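Local coordinates for protein hydrazine synthase subunit beta (Candidatus Kuenenia stuttgartiensis, PDB 5C2V) that forms the beta-propeller subunit of hydrazine synthase, which condenses nitric oxide with ammonium, and may modulate passage of the hydroxylamine intermediate between the gamma and alpha active sites, at residues S140-M146 with A158-T162; I166-F172 with N183-S189. All blocks are in the same frame, centred on the assembly; numbering follows the deposited sequence.

Interaction 1 of 2, residues S140-M146 with A158-T162; sequences SDYGPRM and AILDT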
ATOM      1  N   SER B 140      23.732  38.241 -33.242  1.00 67.59           N
ATOM      2  CA  SER B 140      24.581  38.125 -32.062  1.00 55.94           C
ATOM      3  C   SER B 140      25.643  37.043 -32.229  1.00 66.54           C
ATOM      4  O   SER B 140      26.713  37.114 -31.624  1.00 53.06           O
ATOM      5  CB  SER B 140      23.734  37.838 -30.822  1.00 53.75           C
ATOM      6  OG  SER B 140      22.783  38.867 -30.609  1.00 60.89           O
ATOM      7  N   ASP B 141      25.345  36.040 -33.049  1.00 52.41           N
ATOM      8  CA  ASP B 141      26.298  34.970 -33.310  1.00 56.24           C
ATOM      9  C   ASP B 141      26.137  34.432 -34.728  1.00 65.86           C
ATOM     10  O   ASP B 141      25.266  34.875 -35.478  1.00 58.24           O
ATOM     11  CB  ASP B 141      26.133  33.842 -32.289  1.00 50.89           C
ATOM     12  CG  ASP B 141      27.463  33.260 -31.844  1.00 56.19           C
ATOM     13  OD1 ASP B 141      28.427  33.301 -32.637  1.00 64.33           O
ATOM     14  OD2 ASP B 141      27.543  32.764 -30.701  1.00 65.28           O
ATOM     15  N   TYR B 142      26.980  33.470 -35.086  1.00 43.19           N
ATOM     16  CA  TYR B 142      27.051  32.974 -36.455  1.00 56.03           C
ATOM     17  C   TYR B 142      25.923  32.019 -36.845  1.00 49.63           C
ATOM     18  O   TYR B 142      25.302  31.383 -35.994  1.00 53.09           O
ATOM     19  CB  TYR B 142      28.396  32.288 -36.690  1.00 56.90           C
ATOM     20  CG  TYR B 142      29.585  33.217 -36.592  1.00 60.01           C
ATOM     21  CD1 TYR B 142      29.701  34.313 -37.434  1.00 68.73           C
ATOM     22  CD2 TYR B 142      30.602  32.986 -35.674  1.00 49.13           C
ATOM     23  CE1 TYR B 142      30.786  35.166 -37.353  1.00 64.80           C
ATOM     24  CE2 TYR B 142      31.694  33.831 -35.591  1.00 44.24           C
ATOM     25  CZ  TYR B 142      31.780  34.919 -36.434  1.00 64.86           C
ATOM     26  OH  TYR B 142      32.861  35.767 -36.361  1.00 56.64           O
ATOM     27  N   GLY B 143      25.679  31.931 -38.149  1.00 57.24           N
ATOM     28  CA  GLY B 143      24.767  30.953 -38.716  1.00 39.59           C
ATOM     29  C   GLY B 143      23.277  31.083 -38.454  1.00 56.33           C
ATOM     30  O   GLY B 143      22.667  30.140 -37.948  1.00 58.50           O
ATOM     31  N   PRO B 144      22.678  32.248 -38.765  1.00 53.14           N
ATOM     32  CA  PRO B 144      21.213  32.231 -38.683  1.00 53.12           C
ATOM     33  C   PRO B 144      20.630  31.241 -39.689  1.00 58.62           C
ATOM     34  O   PRO B 144      20.941  31.332 -40.875  1.00 59.12           O
ATOM     35  CB  PRO B 144      20.816  33.670 -39.040  1.00 53.58           C
ATOM     36  CG  PRO B 144      22.072  34.480 -38.901  1.00 68.26           C
ATOM     37  CD  PRO B 144      23.200  33.552 -39.205  1.00 60.76           C
ATOM     38  N   ARG B 145      19.795  30.318 -39.225  1.00 47.66           N
ATOM     39  CA  ARG B 145      19.189  29.331 -40.118  1.00 48.85           C
ATOM     40  C   ARG B 145      17.951  29.857 -40.839  1.00 48.28           C
ATOM     41  O   ARG B 145      17.777  29.652 -42.040  1.00 62.85           O
ATOM     42  CB  ARG B 145      18.833  28.064 -39.337  1.00 56.77           C
ATOM     43  CG  ARG B 145      18.243  26.948 -40.185  1.00 52.86           C
ATOM     44  CD  ARG B 145      19.137  26.609 -41.368  1.00 52.18           C
ATOM     45  NE  ARG B 145      18.626  25.470 -42.125  1.00 55.48           N
ATOM     46  CZ  ARG B 145      19.129  24.241 -42.058  1.00 49.52           C
ATOM     47  NH1 ARG B 145      20.170  23.991 -41.275  1.00 40.19           N
ATOM     48  NH2 ARG B 145      18.598  23.263 -42.780  1.00 33.17           N
ATOM     49  N   MET B 146      17.097  30.542 -40.087  1.00 58.77           N
ATOM     50  CA  MET B 146      15.794  30.973 -40.573  1.00 54.13           C
ATOM     51  C   MET B 146      15.354  32.202 -39.787  1.00 57.62           C
ATOM     52  O   MET B 146      15.786  32.395 -38.652  1.00 57.04           O
ATOM     53  CB  MET B 146      14.776  29.833 -40.433  1.00 42.81           C
ATOM     54  CG  MET B 146      13.324  30.193 -40.718  1.00 47.31           C
ATOM     55  SD  MET B 146      13.015  30.689 -42.422  1.00 59.19           S
ATOM     56  CE  MET B 146      12.672  29.101 -43.175  1.00 31.24           C
ATOM     57  N   ALA B 158      15.236  35.495 -35.154  1.00 49.70           N
ATOM     58  CA  ALA B 158      16.168  34.704 -35.950  1.00 61.37           C
ATOM     59  C   ALA B 158      16.818  33.608 -35.119  1.00 47.04           C
ATOM     60  O   ALA B 158      17.469  33.887 -34.113  1.00 41.33           O
ATOM     61  CB  ALA B 158      17.231  35.598 -36.565  1.00 44.49           C
ATOM     62  N   ILE B 159      16.636  32.361 -35.538  1.00 42.68           N
ATOM     63  CA  ILE B 159      17.326  31.258 -34.889  1.00 53.53           C
ATOM     64  C   ILE B 159      18.779  31.234 -35.332  1.00 53.79           C
ATOM     65  O   ILE B 159      19.081  31.169 -36.526  1.00 47.85           O
ATOM     66  CB  ILE B 159      16.678  29.895 -35.194  1.00 41.25           C
ATOM     67  CG1 ILE B 159      16.324  29.785 -36.678  1.00 48.60           C
ATOM     68  CG2 ILE B 159      15.441  29.693 -34.335  1.00 59.71           C
ATOM     69  CD1 ILE B 159      15.868  28.410 -37.092  1.00 35.89           C
ATOM     70  N   LEU B 160      19.683  31.285 -34.362  1.00 45.17           N
ATOM     71  CA  LEU B 160      21.096  31.196 -34.667  1.00 55.39           C
ATOM     72  C   LEU B 160      21.558  29.780 -34.396  1.00 54.59           C
ATOM     73  O   LEU B 160      21.628  29.347 -33.247  1.00 51.95           O
ATOM     74  CB  LEU B 160      21.908  32.189 -33.836  1.00 57.14           C
ATOM     75  CG  LEU B 160      21.384  33.621 -33.748  1.00 58.42           C
ATOM     76  CD1 LEU B 160      22.308  34.462 -32.883  1.00 60.24           C
ATOM     77  CD2 LEU B 160      21.236  34.228 -35.133  1.00 56.49           C
ATOM     78  N   ASP B 161      21.882  29.062 -35.463  1.00 57.51           N
ATOM     79  CA  ASP B 161      22.408  27.722 -35.314  1.00 57.96           C
ATOM     80  C   ASP B 161      23.906  27.869 -35.480  1.00 41.30           C
ATOM     81  O   ASP B 161      24.407  28.103 -36.580  1.00 69.65           O
ATOM     82  CB  ASP B 161      21.800  26.772 -36.350  1.00 39.30           C
ATOM     83  CG  ASP B 161      22.160  25.323 -36.101  1.00 53.70           C
ATOM     84  OD1 ASP B 161      22.466  24.975 -34.942  1.00 51.86           O
ATOM     85  OD2 ASP B 161      22.125  24.529 -37.064  1.00 51.69           O
ATOM     86  N   THR B 162      24.619  27.727 -34.371  1.00 40.72           N
ATOM     87  CA  THR B 162      26.012  28.126 -34.312  1.00 36.60           C
ATOM     88  C   THR B 162      26.902  26.916 -34.121  1.00 59.75           C
ATOM     89  O   THR B 162      26.834  26.238 -33.097  1.00 57.97           O
ATOM     90  CB  THR B 162      26.255  29.135 -33.175  1.00 40.24           C
ATOM     91  OG1 THR B 162      25.555  30.352 -33.461  1.00 48.53           O
ATOM     92  CG2 THR B 162      27.739  29.438 -33.038  1.00 53.10           C
TER
HETATM   93  O   HOH W   1      22.049  25.722 -40.016  1.00 60.34           O

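Interaction 2 of 2, residues I166-F172 with N183-S189; sequences INRSVDF and NRVIHES. With BET (trimethyl glycine), chain R.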
ATOM      1  N   ILE B 166      27.242  24.590 -27.745  1.00 51.55           N
ATOM      2  CA  ILE B 166      26.231  23.872 -26.981  1.00 58.96           C
ATOM      3  C   ILE B 166      25.033  24.770 -26.713  1.00 55.05           C
ATOM      4  O   ILE B 166      23.884  24.335 -26.798  1.00 57.47           O
ATOM      5  CB  ILE B 166      26.793  23.364 -25.648  1.00 44.71           C
ATOM      6  CG1 ILE B 166      27.863  22.308 -25.906  1.00 64.35           C
ATOM      7  CG2 ILE B 166      25.687  22.782 -24.781  1.00 65.79           C
ATOM      8  CD1 ILE B 166      28.534  21.840 -24.660  1.00 74.33           C
ATOM      9  N   ASN B 167      25.305  26.034 -26.416  1.00 55.58           N
ATOM     10  CA  ASN B 167      24.226  26.971 -26.166  1.00 49.55           C
ATOM     11  C   ASN B 167      23.985  27.794 -27.418  1.00 51.59           C
ATOM     12  O   ASN B 167      24.791  28.646 -27.790  1.00 83.86           O
ATOM     13  CB  ASN B 167      24.555  27.876 -24.977  1.00 57.09           C
ATOM     14  CG  ASN B 167      25.236  27.130 -23.846  1.00 65.42           C
ATOM     15  OD1 ASN B 167      24.578  26.583 -22.960  1.00 72.10           O
ATOM     16  ND2 ASN B 167      26.562  27.109 -23.870  1.00 59.68           N
ATOM     17  N   ARG B 168      22.856  27.524 -28.061  1.00 47.81           N
ATOM     18  CA  ARG B 168      22.505  28.176 -29.310  1.00 45.79           C
ATOM     19  C   ARG B 168      21.278  29.035 -29.059  1.00 50.96           C
ATOM     20  O   ARG B 168      20.367  28.634 -28.333  1.00 63.95           O
ATOM     21  CB  ARG B 168      22.257  27.141 -30.409  1.00 44.68           C
ATOM     22  CG  ARG B 168      23.489  26.298 -30.726  1.00 49.33           C
ATOM     23  CD  ARG B 168      23.234  25.317 -31.860  1.00 45.01           C
ATOM     24  NE  ARG B 168      24.249  24.267 -31.915  1.00 53.66           N
ATOM     25  CZ  ARG B 168      24.880  23.887 -33.022  1.00 42.26           C
ATOM     26  NH1 ARG B 168      24.606  24.472 -34.180  1.00 47.17           N
ATOM     27  NH2 ARG B 168      25.787  22.921 -32.971  1.00 48.29           N
ATOM     28  N   SER B 169      21.256  30.222 -29.652  1.00 57.16           N
ATOM     29  CA  SER B 169      20.304  31.237 -29.232  1.00 40.25           C
ATOM     30  C   SER B 169      19.361  31.721 -30.324  1.00 45.36           C
ATOM     31  O   SER B 169      19.409  31.269 -31.469  1.00 59.61           O
ATOM     32  CB  SER B 169      21.060  32.433 -28.656  1.00 51.14           C
ATOM     33  OG  SER B 169      21.984  32.949 -29.599  1.00 55.78           O
ATOM     34  N   VAL B 170      18.496  32.649 -29.932  1.00 57.03           N
ATOM     35  CA  VAL B 170      17.551  33.294 -30.828  1.00 50.39           C
ATOM     36  C   VAL B 170      17.642  34.804 -30.638  1.00 62.33           C
ATOM     37  O   VAL B 170      17.605  35.301 -29.507  1.00 58.23           O
ATOM     38  CB  VAL B 170      16.104  32.824 -30.573  1.00 36.40           C
ATOM     39  CG1 VAL B 170      15.130  33.591 -31.453  1.00 44.59           C
ATOM     40  CG2 VAL B 170      15.980  31.327 -30.809  1.00 39.97           C
ATOM     41  N   ASP B 171      17.778  35.524 -31.747  1.00 57.63           N
ATOM     42  CA  ASP B 171      17.871  36.977 -31.713  1.00 60.73           C
ATOM     43  C   ASP B 171      16.525  37.638 -31.977  1.00 60.37           C
ATOM     44  O   ASP B 171      15.762  37.203 -32.843  1.00 45.83           O
ATOM     45  CB  ASP B 171      18.895  37.475 -32.735  1.00 53.98           C
ATOM     46  CG  ASP B 171      20.303  37.503 -32.181  1.00 64.16           C
ATOM     47  OD1 ASP B 171      20.457  37.521 -30.943  1.00 67.64           O
ATOM     48  OD2 ASP B 171      21.258  37.515 -32.985  1.00 67.89           O
ATOM     49  N   PHE B 172      16.249  38.695 -31.219  1.00 53.21           N
ATOM     50  CA  PHE B 172      15.057  39.506 -31.419  1.00 59.46           C
ATOM     51  C   PHE B 172      15.441  40.845 -32.043  1.00 58.00           C
ATOM     52  O   PHE B 172      16.274  41.577 -31.508  1.00 58.79           O
ATOM     53  CB  PHE B 172      14.318  39.721 -30.095  1.00 70.98           C
ATOM     54  CG  PHE B 172      13.718  38.466 -29.525  1.00 69.79           C
ATOM     55  CD1 PHE B 172      14.469  37.620 -28.725  1.00 69.24           C
ATOM     56  CD2 PHE B 172      12.397  38.134 -29.786  1.00 62.33           C
ATOM     57  CE1 PHE B 172      13.917  36.466 -28.201  1.00 72.71           C
ATOM     58  CE2 PHE B 172      11.840  36.981 -29.263  1.00 65.30           C
ATOM     59  CZ  PHE B 172      12.601  36.147 -28.470  1.00 63.71           C
ATOM     60  N   ASN B 183      18.811  38.850 -26.892  1.00 66.07           N
ATOM     61  CA  ASN B 183      19.239  37.523 -27.321  1.00 63.12           C
ATOM     62  C   ASN B 183      18.924  36.470 -26.261  1.00 58.80           C
ATOM     63  O   ASN B 183      19.396  36.564 -25.128  1.00 68.48           O
ATOM     64  CB  ASN B 183      20.736  37.517 -27.634  1.00 67.44           C
ATOM     65  CG  ASN B 183      21.269  36.124 -27.907  1.00 63.40           C
ATOM     66  OD1 ASN B 183      21.133  35.600 -29.013  1.00 59.69           O
ATOM     67  ND2 ASN B 183      21.883  35.516 -26.899  1.00 60.50           N
ATOM     68  N   ARG B 184      18.130  35.469 -26.629  1.00 58.74           N
ATOM     69  CA  ARG B 184      17.732  34.443 -25.668  1.00 53.91           C
ATOM     70  C   ARG B 184      18.320  33.077 -26.003  1.00 57.17           C
ATOM     71  O   ARG B 184      18.094  32.536 -27.082  1.00 44.10           O
ATOM     72  CB  ARG B 184      16.208  34.350 -25.586  1.00 52.40           C
ATOM     73  CG  ARG B 184      15.562  35.563 -24.943  1.00 73.79           C
ATOM     74  CD  ARG B 184      14.063  35.384 -24.797  1.00 67.38           C
ATOM     75  NE  ARG B 184      13.432  36.566 -24.220  1.00 64.71           N
ATOM     76  CZ  ARG B 184      12.121  36.705 -24.051  1.00 83.30           C
ATOM     77  NH1 ARG B 184      11.297  35.732 -24.417  1.00 66.00           N
ATOM     78  NH2 ARG B 184      11.634  37.817 -23.518  1.00 88.00           N
ATOM     79  N   VAL B 185      19.065  32.522 -25.055  1.00 39.43           N
ATOM     80  CA  VAL B 185      19.782  31.272 -25.266  1.00 50.71           C
ATOM     81  C   VAL B 185      18.941  30.042 -24.930  1.00 52.03           C
ATOM     82  O   VAL B 185      18.349  29.958 -23.854  1.00 64.73           O
ATOM     83  CB  VAL B 185      21.075  31.237 -24.423  1.00 58.41           C
ATOM     84  CG1 VAL B 185      21.668  29.840 -24.398  1.00 41.94           C
ATOM     85  CG2 VAL B 185      22.081  32.248 -24.954  1.00 56.31           C
ATOM     86  N   ILE B 186      18.895  29.090 -25.857  1.00 48.63           N
ATOM     87  CA  ILE B 186      18.324  27.784 -25.563  1.00 44.52           C
ATOM     88  C   ILE B 186      19.461  26.884 -25.108  1.00 55.84           C
ATOM     89  O   ILE B 186      20.341  26.537 -25.895  1.00 66.79           O
ATOM     90  CB  ILE B 186      17.623  27.157 -26.785  1.00 37.61           C
ATOM     91  CG1 ILE B 186      16.501  28.063 -27.293  1.00 45.56           C
ATOM     92  CG2 ILE B 186      17.079  25.779 -26.438  1.00 32.96           C
ATOM     93  CD1 ILE B 186      15.773  27.509 -28.501  1.00 49.67           C
ATOM     94  N   HIS B 187      19.442  26.507 -23.835  1.00 48.37           N
ATOM     95  CA  HIS B 187      20.559  25.774 -23.256  1.00 41.52           C
ATOM     96  C   HIS B 187      20.565  24.319 -23.701  1.00 48.51           C
ATOM     97  O   HIS B 187      19.512  23.686 -23.800  1.00 43.40           O
ATOM     98  CB  HIS B 187      20.526  25.868 -21.730  1.00 35.31           C
ATOM     99  CG  HIS B 187      21.057  27.161 -21.195  1.00 44.57           C
ATOM    100  ND1 HIS B 187      20.447  28.373 -21.437  1.00 56.39           N
ATOM    101  CD2 HIS B 187      22.149  27.434 -20.440  1.00 55.52           C
ATOM    102  CE1 HIS B 187      21.136  29.336 -20.849  1.00 44.64           C
ATOM    103  NE2 HIS B 187      22.174  28.791 -20.238  1.00 60.13           N
ATOM    104  N   GLU B 188      21.764  23.806 -23.970  1.00 52.30           N
ATOM    105  CA  GLU B 188      21.964  22.431 -24.420  1.00 38.88           C
ATOM    106  C   GLU B 188      21.169  22.117 -25.684  1.00 38.98           C
ATOM    107  O   GLU B 188      20.413  21.147 -25.729  1.00 37.49           O
ATOM    108  CB  GLU B 188      21.597  21.449 -23.305  1.00 25.60           C
ATOM    109  CG  GLU B 188      22.478  21.574 -22.072  1.00 43.56           C
ATOM    110  CD  GLU B 188      22.245  20.460 -21.072  1.00 48.47           C
ATOM    111  OE1 GLU B 188      21.333  19.639 -21.297  1.00 44.30           O
ATOM    112  OE2 GLU B 188      22.978  20.406 -20.061  1.00 51.12           O
ATOM    113  N   SER B 189      21.340  22.944 -26.709  1.00 35.11           N
ATOM    114  CA  SER B 189      20.644  22.740 -27.975  1.00 46.23           C
ATOM    115  C   SER B 189      21.613  22.642 -29.149  1.00 39.26           C
ATOM    116  O   SER B 189      22.729  23.157 -29.095  1.00 34.22           O
ATOM    117  CB  SER B 189      19.648  23.873 -28.227  1.00 52.62           C
ATOM    118  OG  SER B 189      20.319  25.105 -28.429  1.00 41.66           O
TER
HETATM  119  N   BET R 403      22.104  24.353 -16.984  1.00 69.03           N
HETATM  120  CA  BET R 403      21.912  23.802 -18.392  1.00 56.45           C
HETATM  121  C   BET R 403      20.351  23.429 -18.629  1.00 52.06           C
HETATM  122  O   BET R 403      20.138  22.195 -18.735  1.00 59.01           O
HETATM  123  OXT BET R 403      19.575  24.412 -18.678  1.00 64.20           O
HETATM  124  C1  BET R 403      23.528  24.123 -16.525  1.00 58.70           C
HETATM  125  C2  BET R 403      21.173  23.663 -15.985  1.00 53.11           C
HETATM  126  C3  BET R 403      21.891  25.858 -16.972  1.00 69.94           C

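Interaction 1 of 2, residues S140-M146 with A158-T162
The first two strands of a four-stranded propeller blade begin and end here, with P144 set against L160 as an antiparallel non-hydrogen-bonded pair. R145 N bonds to I159 O at 2.9 Å on one side, and D161 N to G143 O at 2.8 Å on the other, from above the carbonyl plane. Beyond the strand, T162 OG1 donates to Y142 O (2.7 Å), so a side chain prolongs the backbone ladder into the loop, where G143 takes a positive phi of 69°. L160 splits its branches: CD2 lies 3.9 Å from P144 CG, and CD1 meets D141 N and CB. I159 has CG1 between its backbone N and carbonyl carbon (chi1 44°), which brings CD1 to R145 CB (3.7 Å) and M146 CB (3.8 Å). R145 bends at chi2 and leads its guanidinium away to a salt bridge with E69 of the gamma subunit; a water held in the guanidinium plane by NH1 (2.8 Å) also donates to D161 OD2. D161 OD2 also pairs with R193; OD1 lies against R168, modelled doubtfully close. A hairpin of this kind, inner strand to second strand, is the building element of a beta-propeller blade.

Interaction 2 of 2, residues I166-F172 with N183-S189
I186 O takes two donors at the end of strand 183-186: S189 OG at 2.9 Å, from above the carbonyl plane, and, across the contact, R168 N in a weak bond of 3.5 Å. The serine hydroxyl sits between its own backbone N and carbonyl carbon (chi1 66°), a setting that folds it back over the turn H187-E188, where E188 has a left-handed backbone. Past the turn, S189 N bonds across to I166 O at 2.9 Å. Further along the ladder R168 O accepts from I186 N, and V170 and R184 exchange two backbone bonds, the straighter being R184 N to V170 O (2.9 Å, N-H...O angle 167°).

On the face of R168, V170, R184 and I186, the extended chain of R184 passes F172, its CD 3.6 Å from ring atom CE1, the guanidinium and ring planes inclined at 59°; the guanidinium continues to the carbonyls of E234 and K236. The chain of R168 runs by the S189 carbonyl, and its guanidinium goes on to D161, just past strand 155-160. On the N167 side, CB of that residue meets V185 CG1 at 3.5 Å, while its amide nitrogen bonds to E242 O of the gamma subunit.

H187 and E188 start with CB away from segment 166-172, though the H187 ring passes N167 OD1 obliquely, and both line the trimethyl glycine pocket: H187 CB lies 3.5 Å from BET OXT, and E188 CD 3.6 Å from BET O. Two carboxylates thus come close together. R302 forms a salt bridge with E188 and R243 bonds to the ligand and to H187 O, so these arginines probably offset the negative charge of the two neighbouring carboxylates.

Overall arrangement
From the N terminus, the chain enters the blade at 140-146, turns back after strand 144-149, and closes a loop at interaction 1 when strand 155-160 returns. A short loop, 161-167, leads to strand 168-174, and interaction 2 closes the next hairpin with strand 179-186. The two contacts follow in series, neither nested nor crossed, with centres about 9 Å apart. Strands 155-160 and 168-174 are neighbours, so the hairpins merge into one four-stranded sheet. D171, on the third strand, probably bonds to S140 N of the entry loop, joining the two contacts. Together they join the blade's first strand to its last; both also meet the gamma subunit, and interaction 2 borders the trimethyl glycine pocket.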